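Long-range contact in tail fiber protein (Acinetobacter phage AM24, PDB 5W5P), which probably recognises and degrades the capsular polysaccharide of its Acinetobacter baumannii host as a trimeric tailspike: residues 189-197 against 245-253. Residues are numbered along the deposited sequence; the frame is centred on the assembly and turned at random.
Sequences GLETSTDDL and ATQPRRNET
The carboxylate of Asp196 reaches two guanidinium groups at their edges, each near its plane, and no face of either is used across this contact. The amide of Gln247 instead has Thr192 CA and CG2 over one face, with Gln247 OE1 3.5 Å from Thr192 CA. Asp196 OD1 lies in a long salt bridge, 3.7 Å from Arg249 NE; Asp196 OD2 receives a weak hydrogen bond from Arg250 NE at 3.4 Å, part of a second salt bridge. The carboxylate plane is turned 43° and 50° from the two guanidiniums. Gln247 O, also in the Arg249 guanidinium plane, accepts a bent hydrogen bond from Arg249 NH1 (2.9 Å). Extended from CG to NE, Arg249 also forms a salt bridge to Asp224 and a hydrogen bond to the Tyr227 hydroxyl, itself hydrogen-bonded to Asp196 OD1. A bend at chi3 (-87°) helps bring Arg250 NE to Asp196, whose side chain Arg250 crosses at an angle. Arg250 N donates weakly to Thr194 O, which Arg249 CB touches at 3.2 Å. Here two loops of the parallel beta-helix, a fold common among phage tailspikes, meet at the surface. One carboxylate shared between two arginines illustrates how charge can join such loops: with both direct links long or weak, buried Arg249 is probably positioned chiefly by Asp224, Tyr227 and the carbonyls of Gln247 and Tyr256.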
loop_
_atom_site.group_PDB
_atom_site.type_symbol
_atom_site.label_atom_id
_atom_site.label_comp_id
_atom_site.label_asym_id
_atom_site.label_seq_id
_atom_site.Cartn_x
_atom_site.Cartn_y
_atom_site.Cartn_z
ATOM N N GLY A 189 30.207 9.063 -24.546
ATOM C CA GLY A 189 31.230 8.543 -25.420
ATOM C C GLY A 189 31.189 7.041 -25.609
ATOM O O GLY A 189 31.804 6.532 -26.552
ATOM N N LEU A 190 30.486 6.318 -24.740
ATOM C CA LEU A 190 30.304 4.875 -24.848
ATOM C C LEU A 190 28.846 4.522 -24.632
ATOM O O LEU A 190 28.504 3.604 -23.885
ATOM C CB LEU A 190 31.180 4.126 -23.850
ATOM C CG LEU A 190 32.658 4.502 -23.812
ATOM C CD1 LEU A 190 33.202 4.378 -22.399
ATOM C CD2 LEU A 190 33.435 3.631 -24.783
ATOM N N GLU A 191 27.963 5.262 -25.299
ATOM C CA GLU A 191 26.536 5.175 -25.012
ATOM C C GLU A 191 25.969 3.800 -25.344
ATOM O O GLU A 191 25.019 3.348 -24.694
ATOM C CB GLU A 191 25.793 6.275 -25.774
ATOM C CG GLU A 191 26.042 7.678 -25.222
ATOM C CD GLU A 191 27.236 8.383 -25.861
ATOM O OE1 GLU A 191 28.050 7.716 -26.536
ATOM O OE2 GLU A 191 27.363 9.614 -25.674
ATOM N N THR A 192 26.548 3.112 -26.328
ATOM C CA THR A 192 26.070 1.806 -26.763
ATOM C C THR A 192 26.831 0.656 -26.109
ATOM O O THR A 192 26.815 -0.465 -26.632
ATOM C CB THR A 192 26.162 1.692 -28.286
ATOM O OG1 THR A 192 27.455 2.133 -28.721
ATOM C CG2 THR A 192 25.094 2.549 -28.950
ATOM N N SER A 193 27.482 0.904 -24.976
ATOM C CA SER A 193 28.311 -0.120 -24.354
ATOM C C SER A 193 27.453 -1.194 -23.696
ATOM O O SER A 193 26.410 -0.901 -23.103
ATOM C CB SER A 193 29.237 0.501 -23.311
ATOM O OG SER A 193 29.867 -0.499 -22.528
ATOM N N THR A 194 27.904 -2.446 -23.793
ATOM C CA THR A 194 27.227 -3.520 -23.081
ATOM C C THR A 194 27.629 -3.586 -21.613
ATOM O O THR A 194 27.089 -4.415 -20.876
ATOM C CB THR A 194 27.496 -4.871 -23.755
ATOM O OG1 THR A 194 28.893 -5.182 -23.678
ATOM C CG2 THR A 194 27.059 -4.832 -25.209
ATOM N N ASP A 195 28.530 -2.717 -21.162
ATOM C CA ASP A 195 28.930 -2.714 -19.766
ATOM C C ASP A 195 27.945 -1.899 -18.937
ATOM O O ASP A 195 27.211 -1.052 -19.455
ATOM C CB ASP A 195 30.346 -2.161 -19.611
ATOM C CG ASP A 195 31.403 -3.153 -20.042
ATOM O OD1 ASP A 195 31.147 -4.371 -19.941
ATOM O OD2 ASP A 195 32.492 -2.723 -20.476
ATOM N N ASP A 196 27.932 -2.173 -17.633
ATOM C CA ASP A 196 26.999 -1.522 -16.711
ATOM C C ASP A 196 27.576 -0.183 -16.245
ATOM O O ASP A 196 27.947 0.013 -15.087
ATOM C CB ASP A 196 26.685 -2.438 -15.536
ATOM C CG ASP A 196 25.270 -2.256 -15.023
ATOM O OD1 ASP A 196 24.508 -1.492 -15.656
ATOM O OD2 ASP A 196 24.919 -2.873 -13.988
ATOM N N LEU A 197 27.621 0.761 -17.186
ATOM C CA LEU A 197 28.198 2.083 -16.939
ATOM C C LEU A 197 27.143 2.992 -16.309
ATOM O O LEU A 197 26.722 4.005 -16.868
ATOM C CB LEU A 197 28.747 2.669 -18.231
ATOM C CG LEU A 197 29.601 1.720 -19.074
ATOM C CD1 LEU A 197 30.104 2.423 -20.327
ATOM C CD2 LEU A 197 30.767 1.195 -18.251
ATOM N N ALA A 245 14.917 3.146 -21.652
ATOM C CA ALA A 245 16.111 2.310 -21.629
ATOM C C ALA A 245 16.020 1.322 -22.782
ATOM O O ALA A 245 15.105 0.494 -22.810
ATOM C CB ALA A 245 16.245 1.582 -20.289
ATOM N N THR A 246 16.954 1.418 -23.738
ATOM C CA THR A 246 16.953 0.551 -24.913
ATOM C C THR A 246 18.294 -0.133 -25.164
ATOM O O THR A 246 18.485 -0.701 -26.244
ATOM C CB THR A 246 16.555 1.329 -26.179
ATOM O OG1 THR A 246 17.661 2.127 -26.620
ATOM C CG2 THR A 246 15.347 2.221 -25.932
ATOM N N GLN A 247 19.229 -0.096 -24.214
ATOM C CA GLN A 247 20.566 -0.613 -24.477
ATOM C C GLN A 247 20.753 -1.969 -23.812
ATOM O O GLN A 247 20.768 -2.043 -22.572
ATOM C CB GLN A 247 21.633 0.369 -23.990
ATOM C CG GLN A 247 21.789 1.605 -24.864
ATOM C CD GLN A 247 22.151 1.268 -26.300
ATOM O OE1 GLN A 247 22.897 0.319 -26.562
ATOM N NE2 GLN A 247 21.634 2.056 -27.240
ATOM N N PRO A 248 20.905 -3.052 -24.573
ATOM C CA PRO A 248 21.182 -4.354 -23.953
ATOM C C PRO A 248 22.514 -4.342 -23.220
ATOM O O PRO A 248 23.510 -3.801 -23.707
ATOM C CB PRO A 248 21.208 -5.322 -25.144
ATOM C CG PRO A 248 20.550 -4.582 -26.274
ATOM C CD PRO A 248 20.850 -3.139 -26.042
ATOM N N ARG A 249 22.524 -4.944 -22.036
ATOM C CA ARG A 249 23.733 -5.011 -21.229
ATOM C C ARG A 249 23.564 -6.096 -20.178
ATOM O O ARG A 249 22.446 -6.507 -19.858
ATOM C CB ARG A 249 24.038 -3.667 -20.569
ATOM C CG ARG A 249 23.026 -3.262 -19.526
ATOM C CD ARG A 249 22.993 -1.761 -19.356
ATOM N NE ARG A 249 22.009 -1.362 -18.358
ATOM C CZ ARG A 249 20.739 -1.089 -18.626
ATOM N NH1 ARG A 249 20.291 -1.158 -19.874
ATOM N NH2 ARG A 249 19.919 -0.737 -17.644
ATOM N N ARG A 250 24.698 -6.555 -19.651
ATOM C CA ARG A 250 24.758 -7.590 -18.607
ATOM C C ARG A 250 24.058 -8.841 -19.136
ATOM O O ARG A 250 24.390 -9.289 -20.245
ATOM C CB ARG A 250 24.200 -7.023 -17.311
ATOM C CG ARG A 250 25.137 -6.052 -16.636
ATOM C CD ARG A 250 25.625 -6.602 -15.313
ATOM N NE ARG A 250 24.703 -6.286 -14.228
ATOM C CZ ARG A 250 24.140 -7.194 -13.438
ATOM N NH1 ARG A 250 24.407 -8.481 -13.611
ATOM N NH2 ARG A 250 23.313 -6.814 -12.473
ATOM N N ASN A 251 23.111 -9.424 -18.401
ATOM C CA ASN A 251 22.434 -10.652 -18.792
ATOM C C ASN A 251 21.189 -10.407 -19.633
ATOM O O ASN A 251 20.414 -11.344 -19.846
ATOM C CB ASN A 251 22.038 -11.459 -17.551
ATOM C CG ASN A 251 23.131 -11.504 -16.502
ATOM O OD1 ASN A 251 24.198 -12.072 -16.726
ATOM N ND2 ASN A 251 22.865 -10.905 -15.344
ATOM N N GLU A 252 20.967 -9.181 -20.100
ATOM C CA GLU A 252 19.731 -8.828 -20.781
ATOM C C GLU A 252 19.980 -8.570 -22.259
ATOM O O GLU A 252 20.989 -7.965 -22.634
ATOM C CB GLU A 252 19.087 -7.598 -20.141
ATOM C CG GLU A 252 18.844 -7.737 -18.652
ATOM C CD GLU A 252 18.028 -8.969 -18.301
ATOM O OE1 GLU A 252 17.095 -9.318 -19.061
ATOM O OE2 GLU A 252 18.318 -9.584 -17.254
ATOM N N THR A 253 19.051 -9.032 -23.092
ATOM C CA THR A 253 19.117 -8.837 -24.533
ATOM C C THR A 253 18.367 -7.595 -24.989
ATOM O O THR A 253 18.365 -7.288 -26.185
ATOM C CB THR A 253 18.570 -10.069 -25.260
ATOM O OG1 THR A 253 17.291 -10.422 -24.713
ATOM C CG2 THR A 253 19.520 -11.243 -25.096
#